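Local coordinates for protein CalU16 (Micromonospora echinospora, PDB 4FPW) that probably confers self-resistance to the enediyne antibiotic of its producing bacterium by a self-sacrifice mechanism, at residues M162-I165 against S166-G170. Numbering follows the deposited sequence.
Sequences MMRI and SQERG
Arg164 and Glu168, one helical turn apart, run side by side and join in a salt bridge, with NH1 of Arg164 2.6 Å from OE2 of Glu168. The arginine reaches it by a bend: CG stands anti to the backbone N (chi1 -175°), and a turn at chi3 (68°) swings the guanidinium over towards the glutamate, whose chain is extended beyond CG. The carboxylate carbon lies at the guanidinium edge, in its plane, but the two flat groups are turned 45° from each other. NH1 is the nitrogen that meets the carboxylate, and Arg164 NH1 stands 3.2 Å from Glu168 OE1, farther than from OE2.

Ile165 and Arg169 form a second pair at the next i to i+4 spacing. Here CG2 of the isoleucine sits over the centre of one guanidinium face, 3.6 Å from CZ of Arg169, while the aliphatic CG of Arg169 packs 3.2 Å from Ile165 O. The arginine is straight from CG to NE, which lays its guanidinium alongside the isoleucine, while NH2 makes a salt bridge to Asp133 on helix 118-138. The backbone carries the usual i to i+4 hydrogen bonds, among them Glu168 N to Arg164 O at 2.9 Å.

The contact belongs to the first turns of the C-terminal helix 161-177. Met162, Ile165, Ser166 and Arg169 all touch Met130, so this side of the helix rests on helix 118-138, the long helix that precedes it and follows strand 106-115 of the antiparallel sheet, an arrangement consistent with the Bet v 1-like fold of the AHA1 family.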
loop_
_atom_site.group_PDB
_atom_site.type_symbol
_atom_site.label_atom_id
_atom_site.label_comp_id
_atom_site.label_asym_id
_atom_site.label_seq_id
_atom_site.Cartn_x
_atom_site.Cartn_y
_atom_site.Cartn_z
HETATM N N MSE A 162 -10.899 -16.549 -3.303
HETATM C CA MSE A 162 -10.093 -15.468 -2.730
HETATM C C MSE A 162 -9.218 -15.959 -1.604
HETATM O O MSE A 162 -8.101 -15.485 -1.445
HETATM C CB MSE A 162 -10.974 -14.308 -2.246
HETATM C CG MSE A 162 -11.839 -13.741 -3.377
HETATM SE SE MSE A 162 -10.686 -12.934 -4.774
HETATM C CE MSE A 162 -9.861 -11.621 -3.540
HETATM N N MSE A 163 -9.707 -16.910 -0.811
HETATM C CA MSE A 163 -8.892 -17.520 0.229
HETATM C C MSE A 163 -7.673 -18.182 -0.357
HETATM O O MSE A 163 -6.578 -18.054 0.205
HETATM C CB MSE A 163 -9.687 -18.550 1.014
HETATM C CG MSE A 163 -10.455 -17.887 2.155
HETATM SE SE MSE A 163 -11.525 -19.241 3.114
HETATM C CE MSE A 163 -10.152 -19.881 4.375
ATOM N N ARG A 164 -7.841 -18.878 -1.488
ATOM C CA ARG A 164 -6.732 -19.546 -2.159
ATOM C C ARG A 164 -5.684 -18.536 -2.596
ATOM O O ARG A 164 -4.499 -18.722 -2.341
ATOM C CB ARG A 164 -7.232 -20.337 -3.359
ATOM C CG ARG A 164 -6.152 -21.152 -4.050
ATOM C CD ARG A 164 -6.604 -21.701 -5.401
ATOM N NE ARG A 164 -6.823 -20.691 -6.453
ATOM C CZ ARG A 164 -5.902 -19.844 -6.929
ATOM N NH1 ARG A 164 -4.670 -19.802 -6.431
ATOM N NH2 ARG A 164 -6.221 -18.997 -7.904
ATOM N N ILE A 165 -6.122 -17.458 -3.245
ATOM C CA ILE A 165 -5.233 -16.360 -3.619
ATOM C C ILE A 165 -4.600 -15.682 -2.384
ATOM O O ILE A 165 -3.466 -15.200 -2.444
ATOM C CB ILE A 165 -5.974 -15.318 -4.473
ATOM C CG1 ILE A 165 -6.400 -15.942 -5.814
ATOM C CG2 ILE A 165 -5.101 -14.103 -4.710
ATOM C CD1 ILE A 165 -7.418 -15.138 -6.586
ATOM N N SER A 166 -5.324 -15.640 -1.263
ATOM C CA SER A 166 -4.777 -15.070 -0.026
ATOM C C SER A 166 -3.707 -15.980 0.506
ATOM O O SER A 166 -2.633 -15.542 0.894
ATOM C CB SER A 166 -5.898 -14.808 1.005
ATOM O OG SER A 166 -5.561 -15.262 2.314
ATOM N N GLN A 167 -4.005 -17.261 0.479
ATOM C CA GLN A 167 -3.124 -18.272 1.026
ATOM C C GLN A 167 -1.815 -18.488 0.244
ATOM O O GLN A 167 -0.762 -18.662 0.852
ATOM C CB GLN A 167 -3.923 -19.556 1.125
ATOM C CG GLN A 167 -3.147 -20.820 1.378
ATOM C CD GLN A 167 -4.117 -21.956 1.547
ATOM O OE1 GLN A 167 -5.079 -22.064 0.779
ATOM N NE2 GLN A 167 -3.917 -22.779 2.582
ATOM N N GLU A 168 -1.871 -18.470 -1.084
ATOM C CA GLU A 168 -0.642 -18.538 -1.898
ATOM C C GLU A 168 0.176 -17.317 -1.645
ATOM O O GLU A 168 1.349 -17.426 -1.307
ATOM C CB GLU A 168 -0.933 -18.606 -3.391
ATOM C CG GLU A 168 -1.422 -19.960 -3.833
ATOM C CD GLU A 168 -1.846 -19.987 -5.287
ATOM O OE1 GLU A 168 -1.605 -19.004 -6.027
ATOM O OE2 GLU A 168 -2.449 -21.005 -5.685
ATOM N N ARG A 169 -0.443 -16.152 -1.802
ATOM C CA ARG A 169 0.253 -14.888 -1.593
ATOM C C ARG A 169 0.902 -14.842 -0.204
ATOM O O ARG A 169 2.012 -14.364 -0.056
ATOM C CB ARG A 169 -0.681 -13.691 -1.832
ATOM C CG ARG A 169 -0.980 -13.440 -3.309
ATOM C CD ARG A 169 -1.884 -12.229 -3.547
ATOM N NE ARG A 169 -2.180 -11.995 -4.963
ATOM C CZ ARG A 169 -3.140 -11.195 -5.446
ATOM N NH1 ARG A 169 -3.951 -10.510 -4.642
ATOM N NH2 ARG A 169 -3.292 -11.072 -6.761
ATOM N N GLY A 170 0.233 -15.368 0.807
ATOM C CA GLY A 170 0.832 -15.462 2.134
ATOM C C GLY A 170 2.080 -16.327 2.174
ATOM O O GLY A 170 3.059 -15.983 2.832
#